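Local coordinates for uncharacterized protein (Pyrococcus horikoshii, PDB 2P8T) that is of unknown function but joins a helix-turn-helix-type N-terminal domain to an alpha+beta domain, and may bind ATP and act as an aminoacyl-tRNA ligase, at residues V20-F25 with E38-G43; I88-D93 with V164-A169; I111-E116 with Y184-E189. All coordinates share one frame; numbering follows the deposited sequence.

Interaction 1 of 3, residues V20-F25 with E38-G43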
ATOM      1  N   VAL A  20      -8.731   2.693   4.865  1.00 22.13           N
ATOM      2  CA  VAL A  20      -8.401   2.267   6.240  1.00 21.67           C
ATOM      3  C   VAL A  20      -6.943   1.831   6.244  1.00 21.15           C
ATOM      4  O   VAL A  20      -6.137   2.356   7.029  1.00 21.04           O
ATOM      5  CB  VAL A  20      -9.293   1.112   6.744  1.00 21.58           C
ATOM      6  CG1 VAL A  20      -8.872   0.643   8.163  1.00 21.27           C
ATOM      7  CG2 VAL A  20     -10.792   1.501   6.707  1.00 21.62           C
ATOM      8  N   LEU A  21      -6.589   0.926   5.330  1.00 19.79           N
ATOM      9  CA  LEU A  21      -5.196   0.440   5.278  1.00 18.89           C
ATOM     10  C   LEU A  21      -4.204   1.582   5.082  1.00 18.95           C
ATOM     11  O   LEU A  21      -3.185   1.641   5.775  1.00 19.79           O
ATOM     12  CB  LEU A  21      -5.008  -0.650   4.218  1.00 17.99           C
ATOM     13  CG  LEU A  21      -5.768  -1.968   4.421  1.00 18.84           C
ATOM     14  CD1 LEU A  21      -5.881  -2.768   3.136  1.00 18.88           C
ATOM     15  CD2 LEU A  21      -5.129  -2.779   5.535  1.00 18.27           C
ATOM     16  N   ALA A  22      -4.517   2.511   4.168  1.00 20.05           N
ATOM     17  CA  ALA A  22      -3.675   3.677   3.924  1.00 19.98           C
ATOM     18  C   ALA A  22      -3.428   4.518   5.172  1.00 20.95           C
ATOM     19  O   ALA A  22      -2.289   4.918   5.432  1.00 20.50           O
ATOM     20  CB  ALA A  22      -4.238   4.547   2.790  1.00 20.18           C
ATOM     21  N   VAL A  23      -4.486   4.794   5.936  1.00 21.15           N
ATOM     22  CA  VAL A  23      -4.342   5.609   7.147  1.00 21.50           C
ATOM     23  C   VAL A  23      -3.380   4.937   8.136  1.00 21.49           C
ATOM     24  O   VAL A  23      -2.512   5.588   8.703  1.00 21.68           O
ATOM     25  CB  VAL A  23      -5.727   5.899   7.819  1.00 21.46           C
ATOM     26  CG1 VAL A  23      -5.552   6.356   9.262  1.00 21.70           C
ATOM     27  CG2 VAL A  23      -6.508   6.910   6.998  1.00 22.39           C
ATOM     28  N   ILE A  24      -3.525   3.632   8.310  1.00 21.20           N
ATOM     29  CA  ILE A  24      -2.674   2.869   9.213  1.00 22.52           C
ATOM     30  C   ILE A  24      -1.219   2.865   8.739  1.00 22.98           C
ATOM     31  O   ILE A  24      -0.310   3.018   9.560  1.00 22.99           O
ATOM     32  CB  ILE A  24      -3.209   1.431   9.427  1.00 22.17           C
ATOM     33  CG1 ILE A  24      -4.662   1.491   9.958  1.00 22.10           C
ATOM     34  CG2 ILE A  24      -2.312   0.630  10.385  1.00 23.64           C
ATOM     35  CD1 ILE A  24      -5.259   0.140  10.279  1.00 24.04           C
ATOM     36  N   PHE A  25      -1.005   2.695   7.439  1.00 23.77           N
ATOM     37  CA  PHE A  25       0.340   2.915   6.878  1.00 24.47           C
ATOM     38  C   PHE A  25       0.864   4.331   7.157  1.00 25.37           C
ATOM     39  O   PHE A  25       2.029   4.511   7.531  1.00 25.00           O
ATOM     40  CB  PHE A  25       0.394   2.610   5.381  1.00 23.71           C
ATOM     41  CG  PHE A  25       0.481   1.145   5.065  1.00 23.01           C
ATOM     42  CD1 PHE A  25       1.557   0.379   5.532  1.00 23.77           C
ATOM     43  CD2 PHE A  25      -0.496   0.530   4.307  1.00 20.49           C
ATOM     44  CE1 PHE A  25       1.651  -0.974   5.244  1.00 25.30           C
ATOM     45  CE2 PHE A  25      -0.415  -0.820   4.004  1.00 23.61           C
ATOM     46  CZ  PHE A  25       0.663  -1.583   4.478  1.00 23.61           C
ATOM     47  N   GLU A  38      -5.007  15.367   2.526  1.00 49.14           N
ATOM     48  CA  GLU A  38      -4.190  15.682   1.353  1.00 49.98           C
ATOM     49  C   GLU A  38      -3.513  14.432   0.779  1.00 49.61           C
ATOM     50  O   GLU A  38      -3.483  14.236  -0.437  1.00 49.76           O
ATOM     51  CB  GLU A  38      -3.150  16.776   1.674  1.00 49.86           C
ATOM     52  CG  GLU A  38      -1.986  16.317   2.558  1.00 51.17           C
ATOM     53  CD  GLU A  38      -0.784  17.262   2.565  1.00 51.37           C
ATOM     54  OE1 GLU A  38      -0.982  18.503   2.592  1.00 53.45           O
ATOM     55  OE2 GLU A  38       0.362  16.754   2.576  1.00 51.48           O
ATOM     56  N   ARG A  39      -3.000  13.585   1.667  1.00 49.44           N
ATOM     57  CA  ARG A  39      -2.227  12.405   1.273  1.00 49.23           C
ATOM     58  C   ARG A  39      -3.094  11.240   0.792  1.00 48.68           C
ATOM     59  O   ARG A  39      -2.629  10.393   0.020  1.00 48.63           O
ATOM     60  CB  ARG A  39      -1.303  11.970   2.414  1.00 49.57           C
ATOM     61  CG  ARG A  39      -0.238  13.009   2.755  1.00 51.01           C
ATOM     62  CD  ARG A  39       0.988  12.408   3.417  1.00 54.63           C
ATOM     63  NE  ARG A  39       1.501  11.235   2.704  1.00 57.24           N
ATOM     64  CZ  ARG A  39       2.790  10.920   2.589  1.00 58.44           C
ATOM     65  NH1 ARG A  39       3.726  11.704   3.118  1.00 58.55           N
ATOM     66  NH2 ARG A  39       3.143   9.826   1.926  1.00 58.30           N
ATOM     67  N   LEU A  40      -4.344  11.196   1.245  1.00 47.95           N
ATOM     68  CA  LEU A  40      -5.298  10.176   0.801  1.00 47.24           C
ATOM     69  C   LEU A  40      -6.099  10.639  -0.408  1.00 46.79           C
ATOM     70  O   LEU A  40      -6.610   9.815  -1.168  1.00 46.74           O
ATOM     71  CB  LEU A  40      -6.288   9.827   1.912  1.00 47.07           C
ATOM     72  CG  LEU A  40      -5.906   9.234   3.268  1.00 47.46           C
ATOM     73  CD1 LEU A  40      -7.165   9.181   4.124  1.00 47.13           C
ATOM     74  CD2 LEU A  40      -5.305   7.853   3.125  1.00 46.68           C
ATOM     75  N   GLU A  41      -6.219  11.958  -0.564  1.00 46.57           N
ATOM     76  CA  GLU A  41      -7.085  12.571  -1.574  1.00 46.24           C
ATOM     77  C   GLU A  41      -8.536  12.165  -1.291  1.00 45.86           C
ATOM     78  O   GLU A  41      -9.252  11.702  -2.184  1.00 46.16           O
ATOM     79  CB  GLU A  41      -6.655  12.161  -2.994  1.00 46.31           C
ATOM     80  CG  GLU A  41      -6.442  13.308  -3.971  1.00 46.32           C
ATOM     81  CD  GLU A  41      -5.452  12.956  -5.084  1.00 46.17           C
ATOM     82  OE1 GLU A  41      -5.803  12.164  -5.984  1.00 45.14           O
ATOM     83  OE2 GLU A  41      -4.318  13.479  -5.054  1.00 46.91           O
ATOM     84  N   LEU A  42      -8.942  12.323  -0.033  1.00 45.38           N
ATOM     85  CA  LEU A  42     -10.305  12.015   0.410  1.00 45.14           C
ATOM     86  C   LEU A  42     -11.021  13.261   0.918  1.00 44.66           C
ATOM     87  O   LEU A  42     -10.393  14.164   1.478  1.00 44.28           O
ATOM     88  CB  LEU A  42     -10.290  10.964   1.523  1.00 45.32           C
ATOM     89  CG  LEU A  42     -10.601   9.503   1.193  1.00 45.70           C
ATOM     90  CD1 LEU A  42      -9.509   8.913   0.322  1.00 46.11           C
ATOM     91  CD2 LEU A  42     -10.775   8.697   2.488  1.00 45.39           C
ATOM     92  N   GLY A  43     -12.339  13.286   0.735  1.00 44.62           N
ATOM     93  CA  GLY A  43     -13.175  14.396   1.196  1.00 44.32           C
ATOM     94  C   GLY A  43     -13.104  14.616   2.694  1.00 44.29           C
ATOM     95  O   GLY A  43     -12.787  13.691   3.450  1.00 44.17           O
TER

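Interaction 2 of 3, residues I88-D93 with V164-A169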
ATOM      1  N   ILE A  88       6.852   2.622  -0.283  1.00 23.68           N
ATOM      2  CA  ILE A  88       7.908   3.592  -0.564  1.00 24.70           C
ATOM      3  C   ILE A  88       7.644   4.350  -1.857  1.00 23.68           C
ATOM      4  O   ILE A  88       7.174   3.781  -2.830  1.00 23.47           O
ATOM      5  CB  ILE A  88       9.321   2.940  -0.521  1.00 25.60           C
ATOM      6  CG1 ILE A  88      10.442   3.984  -0.652  1.00 27.72           C
ATOM      7  CG2 ILE A  88       9.456   1.854  -1.551  1.00 26.27           C
ATOM      8  CD1 ILE A  88      10.571   4.894   0.525  1.00 31.30           C
ATOM      9  N   GLY A  89       7.918   5.647  -1.829  1.00 23.98           N
ATOM     10  CA  GLY A  89       7.691   6.501  -2.987  1.00 23.68           C
ATOM     11  C   GLY A  89       8.769   6.281  -4.021  1.00 23.73           C
ATOM     12  O   GLY A  89       9.957   6.295  -3.705  1.00 24.17           O
ATOM     13  N   VAL A  90       8.351   6.101  -5.268  1.00 23.96           N
ATOM     14  CA  VAL A  90       9.262   5.980  -6.392  1.00 23.78           C
ATOM     15  C   VAL A  90       8.774   6.905  -7.516  1.00 24.43           C
ATOM     16  O   VAL A  90       7.769   7.607  -7.371  1.00 23.76           O
ATOM     17  CB  VAL A  90       9.386   4.501  -6.908  1.00 24.29           C
ATOM     18  CG1 VAL A  90       9.969   3.578  -5.838  1.00 23.76           C
ATOM     19  CG2 VAL A  90       8.025   3.960  -7.393  1.00 23.06           C
ATOM     20  N   SER A  91       9.489   6.907  -8.631  1.00 25.25           N
ATOM     21  CA  SER A  91       9.057   7.649  -9.811  1.00 26.26           C
ATOM     22  C   SER A  91       9.179   6.744 -11.040  1.00 26.16           C
ATOM     23  O   SER A  91      10.206   6.092 -11.242  1.00 25.44           O
ATOM     24  CB  SER A  91       9.893   8.926  -9.954  1.00 26.62           C
ATOM     25  OG  SER A  91       9.905   9.379 -11.293  1.00 30.03           O
ATOM     26  N   VAL A  92       8.118   6.672 -11.845  1.00 25.96           N
ATOM     27  CA  VAL A  92       8.132   5.807 -13.021  1.00 26.88           C
ATOM     28  C   VAL A  92       7.822   6.688 -14.225  1.00 28.50           C
ATOM     29  O   VAL A  92       6.751   7.285 -14.286  1.00 28.80           O
ATOM     30  CB  VAL A  92       7.095   4.638 -12.921  1.00 26.31           C
ATOM     31  CG1 VAL A  92       7.133   3.761 -14.179  1.00 25.29           C
ATOM     32  CG2 VAL A  92       7.354   3.784 -11.689  1.00 25.26           C
ATOM     33  N   ASP A  93       8.784   6.809 -15.142  1.00 30.11           N
ATOM     34  CA  ASP A  93       8.591   7.598 -16.357  1.00 31.69           C
ATOM     35  C   ASP A  93       8.039   8.990 -16.009  1.00 31.66           C
ATOM     36  O   ASP A  93       7.148   9.500 -16.689  1.00 32.40           O
ATOM     37  CB  ASP A  93       7.648   6.860 -17.334  1.00 31.94           C
ATOM     38  CG  ASP A  93       8.328   5.684 -18.056  1.00 34.34           C
ATOM     39  OD1 ASP A  93       9.449   5.875 -18.577  1.00 35.82           O
ATOM     40  OD2 ASP A  93       7.736   4.570 -18.114  1.00 36.42           O
ATOM     41  N   VAL A 164       6.371  -7.938  -5.699  1.00 16.62           N
ATOM     42  CA  VAL A 164       6.671  -6.522  -5.564  1.00 16.03           C
ATOM     43  C   VAL A 164       5.684  -5.757  -6.428  1.00 16.72           C
ATOM     44  O   VAL A 164       5.713  -5.875  -7.662  1.00 17.04           O
ATOM     45  CB  VAL A 164       8.142  -6.164  -5.955  1.00 15.90           C
ATOM     46  CG1 VAL A 164       8.378  -4.669  -5.679  1.00 17.16           C
ATOM     47  CG2 VAL A 164       9.153  -6.992  -5.154  1.00 16.42           C
ATOM     48  N   ILE A 165       4.810  -4.996  -5.786  1.00 16.52           N
ATOM     49  CA  ILE A 165       3.798  -4.197  -6.496  1.00 16.82           C
ATOM     50  C   ILE A 165       4.402  -2.861  -6.743  1.00 16.38           C
ATOM     51  O   ILE A 165       4.891  -2.238  -5.801  1.00 16.97           O
ATOM     52  CB  ILE A 165       2.551  -3.960  -5.619  1.00 17.03           C
ATOM     53  CG1 ILE A 165       1.885  -5.284  -5.271  1.00 18.01           C
ATOM     54  CG2 ILE A 165       1.547  -2.997  -6.282  1.00 18.07           C
ATOM     55  CD1 ILE A 165       1.013  -5.171  -3.996  1.00 18.79           C
ATOM     56  N   ILE A 166       4.365  -2.396  -7.992  1.00 15.57           N
ATOM     57  CA  ILE A 166       4.771  -1.009  -8.278  1.00 15.88           C
ATOM     58  C   ILE A 166       3.688  -0.338  -9.098  1.00 16.06           C
ATOM     59  O   ILE A 166       3.425  -0.753 -10.218  1.00 16.82           O
ATOM     60  CB  ILE A 166       6.103  -0.927  -9.061  1.00 16.14           C
ATOM     61  CG1 ILE A 166       7.200  -1.689  -8.312  1.00 15.28           C
ATOM     62  CG2 ILE A 166       6.526   0.563  -9.288  1.00 16.01           C
ATOM     63  CD1 ILE A 166       8.460  -1.935  -9.093  1.00 17.35           C
ATOM     64  N   THR A 167       3.049   0.675  -8.527  1.00 16.71           N
ATOM     65  CA  THR A 167       2.055   1.460  -9.283  1.00 16.22           C
ATOM     66  C   THR A 167       2.566   2.875  -9.514  1.00 17.25           C
ATOM     67  O   THR A 167       3.423   3.379  -8.753  1.00 17.30           O
ATOM     68  CB  THR A 167       0.707   1.565  -8.533  1.00 16.29           C
ATOM     69  OG1 THR A 167       0.902   2.262  -7.296  1.00 18.25           O
ATOM     70  CG2 THR A 167       0.100   0.197  -8.265  1.00 15.79           C
ATOM     71  N   TRP A 168       2.021   3.541 -10.531  1.00 17.56           N
ATOM     72  CA  TRP A 168       2.264   4.973 -10.695  1.00 18.44           C
ATOM     73  C   TRP A 168       1.007   5.631 -11.206  1.00 18.96           C
ATOM     74  O   TRP A 168       0.129   4.960 -11.739  1.00 18.71           O
ATOM     75  CB  TRP A 168       3.470   5.265 -11.607  1.00 18.21           C
ATOM     76  CG  TRP A 168       3.357   4.739 -12.992  1.00 19.04           C
ATOM     77  CD1 TRP A 168       2.995   5.445 -14.126  1.00 19.45           C
ATOM     78  CD2 TRP A 168       3.630   3.399 -13.424  1.00 18.74           C
ATOM     79  NE1 TRP A 168       3.027   4.610 -15.229  1.00 20.37           N
ATOM     80  CE2 TRP A 168       3.409   3.353 -14.824  1.00 19.31           C
ATOM     81  CE3 TRP A 168       4.050   2.230 -12.762  1.00 19.06           C
ATOM     82  CZ2 TRP A 168       3.601   2.186 -15.569  1.00 19.35           C
ATOM     83  CZ3 TRP A 168       4.226   1.064 -13.499  1.00 18.24           C
ATOM     84  CH2 TRP A 168       3.997   1.053 -14.893  1.00 19.75           C
ATOM     85  N   ALA A 169       0.902   6.936 -10.999  1.00 20.46           N
ATOM     86  CA  ALA A 169      -0.353   7.638 -11.246  1.00 22.18           C
ATOM     87  C   ALA A 169      -0.087   9.129 -11.375  1.00 23.26           C
ATOM     88  O   ALA A 169       1.065   9.563 -11.323  1.00 23.36           O
ATOM     89  CB  ALA A 169      -1.339   7.360 -10.105  1.00 21.31           C
TER

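Interaction 3 of 3, residues I111-E116 with Y184-E189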
ATOM      1  N   ILE A 111      -1.004  -9.406 -15.121  1.00 23.95           N
ATOM      2  CA  ILE A 111      -1.815  -8.580 -16.015  1.00 24.02           C
ATOM      3  C   ILE A 111      -3.185  -8.274 -15.388  1.00 23.32           C
ATOM      4  O   ILE A 111      -3.696  -7.163 -15.511  1.00 21.74           O
ATOM      5  CB  ILE A 111      -1.950  -9.205 -17.449  1.00 23.92           C
ATOM      6  CG1 ILE A 111      -2.497  -8.165 -18.438  1.00 26.49           C
ATOM      7  CG2 ILE A 111      -2.791 -10.470 -17.416  1.00 25.92           C
ATOM      8  CD1 ILE A 111      -2.099  -8.421 -19.893  1.00 28.61           C
ATOM      9  N   GLU A 112      -3.742  -9.256 -14.684  1.00 22.76           N
ATOM     10  CA  GLU A 112      -5.017  -9.077 -13.991  1.00 23.28           C
ATOM     11  C   GLU A 112      -4.894  -8.042 -12.880  1.00 22.72           C
ATOM     12  O   GLU A 112      -5.738  -7.153 -12.732  1.00 21.90           O
ATOM     13  CB  GLU A 112      -5.520 -10.423 -13.454  1.00 24.18           C
ATOM     14  CG  GLU A 112      -5.744 -11.466 -14.545  1.00 28.11           C
ATOM     15  CD  GLU A 112      -6.569 -12.653 -14.087  1.00 32.61           C
ATOM     16  OE1 GLU A 112      -6.956 -12.696 -12.898  1.00 34.42           O
ATOM     17  OE2 GLU A 112      -6.833 -13.549 -14.923  1.00 34.99           O
ATOM     18  N   LEU A 113      -3.810  -8.124 -12.113  1.00 21.55           N
ATOM     19  CA  LEU A 113      -3.607  -7.171 -11.028  1.00 20.73           C
ATOM     20  C   LEU A 113      -3.356  -5.759 -11.566  1.00 20.50           C
ATOM     21  O   LEU A 113      -3.815  -4.780 -10.982  1.00 19.79           O
ATOM     22  CB  LEU A 113      -2.461  -7.635 -10.125  1.00 20.39           C
ATOM     23  CG  LEU A 113      -2.692  -8.969  -9.395  1.00 20.45           C
ATOM     24  CD1 LEU A 113      -1.470  -9.335  -8.575  1.00 20.68           C
ATOM     25  CD2 LEU A 113      -3.912  -8.918  -8.499  1.00 21.03           C
ATOM     26  N   ARG A 114      -2.636  -5.666 -12.688  1.00 20.18           N
ATOM     27  CA  ARG A 114      -2.405  -4.380 -13.310  1.00 20.85           C
ATOM     28  C   ARG A 114      -3.741  -3.727 -13.673  1.00 20.98           C
ATOM     29  O   ARG A 114      -3.941  -2.554 -13.422  1.00 19.66           O
ATOM     30  CB  ARG A 114      -1.561  -4.523 -14.570  1.00 20.93           C
ATOM     31  CG  ARG A 114      -1.328  -3.181 -15.255  1.00 22.48           C
ATOM     32  CD  ARG A 114      -0.766  -3.332 -16.627  1.00 27.57           C
ATOM     33  NE  ARG A 114      -1.509  -4.213 -17.540  1.00 33.42           N
ATOM     34  CZ  ARG A 114      -2.527  -3.843 -18.304  1.00 33.90           C
ATOM     35  NH1 ARG A 114      -2.993  -2.607 -18.228  1.00 39.13           N
ATOM     36  NH2 ARG A 114      -3.103  -4.715 -19.130  1.00 30.24           N
ATOM     37  N   ASP A 115      -4.628  -4.506 -14.284  1.00 21.49           N
ATOM     38  CA  ASP A 115      -5.942  -4.015 -14.720  1.00 21.76           C
ATOM     39  C   ASP A 115      -6.764  -3.535 -13.523  1.00 21.37           C
ATOM     40  O   ASP A 115      -7.432  -2.490 -13.596  1.00 21.16           O
ATOM     41  CB  ASP A 115      -6.686  -5.115 -15.484  1.00 22.58           C
ATOM     42  CG  ASP A 115      -6.045  -5.434 -16.832  1.00 24.44           C
ATOM     43  OD1 ASP A 115      -5.233  -4.615 -17.327  1.00 23.79           O
ATOM     44  OD2 ASP A 115      -6.358  -6.506 -17.405  1.00 28.02           O
ATOM     45  N   GLU A 116      -6.700  -4.284 -12.419  1.00 21.10           N
ATOM     46  CA  GLU A 116      -7.343  -3.851 -11.166  1.00 21.37           C
ATOM     47  C   GLU A 116      -6.712  -2.570 -10.644  1.00 20.37           C
ATOM     48  O   GLU A 116      -7.423  -1.697 -10.146  1.00 20.73           O
ATOM     49  CB  GLU A 116      -7.316  -4.954 -10.091  1.00 21.99           C
ATOM     50  CG  GLU A 116      -8.223  -6.159 -10.373  1.00 24.49           C
ATOM     51  CD  GLU A 116      -9.651  -5.767 -10.751  1.00 29.76           C
ATOM     52  OE1 GLU A 116     -10.308  -5.057  -9.960  1.00 32.86           O
ATOM     53  OE2 GLU A 116     -10.096  -6.150 -11.857  1.00 33.20           O
ATOM     54  N   TYR A 184      -4.171  -5.564  -1.127  1.00 18.59           N
ATOM     55  CA  TYR A 184      -5.399  -6.129  -0.557  1.00 19.99           C
ATOM     56  C   TYR A 184      -5.923  -7.348  -1.330  1.00 19.68           C
ATOM     57  O   TYR A 184      -6.300  -8.354  -0.711  1.00 20.19           O
ATOM     58  CB  TYR A 184      -6.473  -5.050  -0.431  1.00 20.69           C
ATOM     59  CG  TYR A 184      -7.743  -5.566   0.213  1.00 22.55           C
ATOM     60  CD1 TYR A 184      -7.744  -6.006   1.532  1.00 25.71           C
ATOM     61  CD2 TYR A 184      -8.936  -5.625  -0.507  1.00 25.68           C
ATOM     62  CE1 TYR A 184      -8.902  -6.504   2.135  1.00 26.47           C
ATOM     63  CE2 TYR A 184     -10.108  -6.127   0.089  1.00 27.92           C
ATOM     64  CZ  TYR A 184     -10.069  -6.565   1.408  1.00 25.87           C
ATOM     65  OH  TYR A 184     -11.215  -7.050   2.017  1.00 26.84           O
ATOM     66  N   ILE A 185      -5.931  -7.296  -2.665  1.00 19.88           N
ATOM     67  CA  ILE A 185      -6.321  -8.491  -3.454  1.00 20.53           C
ATOM     68  C   ILE A 185      -5.443  -9.704  -3.089  1.00 20.98           C
ATOM     69  O   ILE A 185      -5.929 -10.821  -2.884  1.00 20.06           O
ATOM     70  CB  ILE A 185      -6.263  -8.242  -4.996  1.00 21.10           C
ATOM     71  CG1 ILE A 185      -7.281  -7.171  -5.418  1.00 21.52           C
ATOM     72  CG2 ILE A 185      -6.461  -9.578  -5.766  1.00 21.76           C
ATOM     73  CD1 ILE A 185      -6.990  -6.521  -6.748  1.00 23.79           C
ATOM     74  N   LEU A 186      -4.131  -9.484  -3.010  1.00 20.85           N
ATOM     75  CA  LEU A 186      -3.188 -10.579  -2.776  1.00 21.54           C
ATOM     76  C   LEU A 186      -3.253 -11.181  -1.369  1.00 22.42           C
ATOM     77  O   LEU A 186      -2.939 -12.378  -1.164  1.00 23.54           O
ATOM     78  CB  LEU A 186      -1.757 -10.079  -3.038  1.00 20.78           C
ATOM     79  CG  LEU A 186      -1.413  -9.958  -4.521  1.00 20.41           C
ATOM     80  CD1 LEU A 186      -0.147  -9.117  -4.690  1.00 19.33           C
ATOM     81  CD2 LEU A 186      -1.278 -11.336  -5.150  1.00 21.43           C
ATOM     82  N   LYS A 187      -3.650 -10.358  -0.402  1.00 22.97           N
ATOM     83  CA  LYS A 187      -3.631 -10.749   1.013  1.00 23.75           C
ATOM     84  C   LYS A 187      -5.009 -10.685   1.704  1.00 24.80           C
ATOM     85  O   LYS A 187      -5.093 -10.684   2.942  1.00 24.03           O
ATOM     86  CB  LYS A 187      -2.612  -9.896   1.769  1.00 23.22           C
ATOM     87  CG  LYS A 187      -1.170 -10.283   1.485  1.00 24.40           C
ATOM     88  CD  LYS A 187      -0.924 -11.761   1.857  1.00 26.73           C
ATOM     89  CE  LYS A 187       0.551 -12.039   1.995  1.00 28.21           C
ATOM     90  NZ  LYS A 187       0.829 -13.400   2.559  1.00 30.60           N
ATOM     91  N   LYS A 188      -6.061 -10.642   0.882  1.00 26.45           N
ATOM     92  CA  LYS A 188      -7.464 -10.503   1.310  1.00 28.85           C
ATOM     93  C   LYS A 188      -7.828 -11.419   2.485  1.00 29.64           C
ATOM     94  O   LYS A 188      -8.431 -10.981   3.469  1.00 30.21           O
ATOM     95  CB  LYS A 188      -8.373 -10.806   0.097  1.00 28.60           C
ATOM     96  CG  LYS A 188      -9.888 -10.589   0.283  1.00 30.39           C
ATOM     97  CD  LYS A 188     -10.695 -11.093  -0.936  1.00 29.44           C
ATOM     98  CE  LYS A 188     -10.781 -12.628  -1.027  1.00 32.73           C
ATOM     99  NZ  LYS A 188     -11.983 -13.111  -1.835  1.00 32.28           N
ATOM    100  N   GLU A 189      -7.458 -12.690   2.375  1.00 31.52           N
ATOM    101  CA  GLU A 189      -7.817 -13.688   3.381  1.00 32.21           C
ATOM    102  C   GLU A 189      -7.007 -13.537   4.671  1.00 31.76           C
ATOM    103  O   GLU A 189      -7.343 -14.134   5.693  1.00 32.07           O
ATOM    104  CB  GLU A 189      -7.676 -15.106   2.800  1.00 32.48           C
ATOM    105  CG  GLU A 189      -8.595 -15.364   1.567  1.00 34.48           C
ATOM    106  CD  GLU A 189      -8.372 -16.727   0.914  1.00 34.77           C
ATOM    107  OE1 GLU A 189      -8.907 -17.731   1.436  1.00 38.61           O
ATOM    108  OE2 GLU A 189      -7.687 -16.792  -0.130  1.00 38.94           O
TER

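Interaction 1 of 3, residues V20-F25 with E38-G43
Ala-22 is the first residue of 20-25 to reach Leu-40, the last residue of helix 33-40, and its CB points toward it. Ala-22 CB stands 3.5 Å from Leu-40 CD2, tighter than usual van der Waals contact, and the CA atoms of the pair, 7.4 Å apart, are the nearest across the two segments. A side chain as small as a methyl is consistent with so close an approach of the helices at a buried point. The same residue also touches Ile-180 of helix 172-187, so Ala-22 packs against helices of both halves of the protein.

One residue on, Val-23 meets the other prong of the same leucine. Val-23 CG2 lies 3.7 Å from Leu-40 CD1 and 4.2 Å from Leu-40 CD2, the two side chains crossing obliquely. It is the branch anti to the carbonyl carbon that does the touching; CG1 is anti to the backbone N (chi1 163°). Val-23 also rests on Leu-50 and Leu-54 of helix 44-56. Leu-40, with its CG anti to its own carbonyl carbon (chi1 -61°), thus drives a fork into helix 17-26, CD2 chiefly on Ala-22 and CD1 on Val-23, and it touches Leu-26 as well.

Farther along, the carbonyl oxygens of Ile-24 and Phe-25 accept hydrogen bonds from the guanidinium of Arg-77. Past Leu-40 the chain breaks out of the helix at Glu-41, which has positive phi (62°), and Gly-43 then takes the N-cap position of helix 44-56. Three short helices sharing an apolar centre, the second and third joined by a tight turn, are characteristic of the helix-turn-helix, consistent with the family of this N-terminal domain.

Interaction 2 of 3, residues I88-D93 with V164-A169
Strands 88-92 and 164-168 cross at 64° with axes 7.5 Å apart at their closest, too far for direct pairing, and approach most nearly at Val-92 and Trp-168; strand 95-102 lies between them in the sheet order, and this crossing brings side chains of the edge strand over those of strand 164-168. Val-92 CG1 sits over the middle of the six-membered ring of Trp-168, 3.7 Å from its centroid and close to the ring normal, a CH-pi contact. Val-92 CB is 3.7 Å from Trp-168 CG, and Val-92 CG2 approaches the CE3 corner. The indole is brought there by chi1 of 60°, which sets Trp-168 CG between the backbone N and the carbonyl carbon.

Two residues before the tryptophan, Ile-166 CG2 touches two valines: it is 4.1 Å from Val-92 CG2 and 4.2 Å from Val-90 CG2, looser contacts than those at the ring. Val-92 also meets Tyr-148, and Trp-168 packs on Met-126 of strand 124-131.

With a serine in place of Trp-168, Val-92 CG1 would probably be left facing a gap where the indole had been, with the CH-pi contact gone. Everything that crosses here is apolar or CH-pi, so at this contact the edge strand rests over the strand two places in by shape and dispersion, while its backbone hydrogen bonds go to strand 95-102.

Interaction 3 of 3, residues I111-E116 with Y184-E189
Lys-187 NZ, just beyond the touching Leu-186 in helix 172-187, donates to the backbone oxygen of Asn-104 and, weakly, to that of Lys-103; these two grips tie the buried lysine to the chain leading from strand 95-102 into helix 110-119. The contact between the helices themselves is apolar. Leu-113 divides its methyls: CD2 meets Ile-185 CG2 at 3.8 Å, while CD1 lies 4.0 Å from Leu-186 CD2. Leu-113 and Ile-185 run alongside each other with opposite senses, whereas Leu-113 and Leu-186 meet at a slant.

One turn on, Glu-116 offers its aliphatic part. Its CB is 3.7 Å from Ile-185 CD1 and its CG is 3.8 Å from that same methyl, the two side chains meeting at about a right angle. A bend at chi2 (-49°) carries the carboxylate off from these carbons, and OE2 has a long, weak ion pair with Lys-119. Ile-185 therefore spans both residues, CG2 on Leu-113 and CD1 on Glu-116.

Phe-108 touches both leucines, Leu-113 and Leu-186, while Leu-186 also packs on Val-102 of the sheet. Helix 110-119 links strands 95-102 and 124-131, which run parallel with strand 163-168 between them; this is a split beta-alpha-beta crossover, its helix packed on helix 172-187 as in a layered alpha+beta fold.

How the interactions relate
From the N terminus, interaction 1 comes first and closes a short loop of twelve residues, complete before the other two begin. Interactions 2 and 3 span far longer loops that cross: 88-93, 111-116, 164-169 and 184-189 alternate along the chain. Interaction 2 ties the edge strand of the five-stranded sheet to an inner one; interaction 3 joins two helices of the same domain. Strand 163-168 and helix 172-187 follow each other, and Ile-165 CD1 packs 4.2 Å from Leu-186 CD1. Helix 172-187 also reaches the N-terminal domain, where Tyr-184 CD1 lies 4.1 Å from Leu-21 CD1, linking interactions 1 and 3.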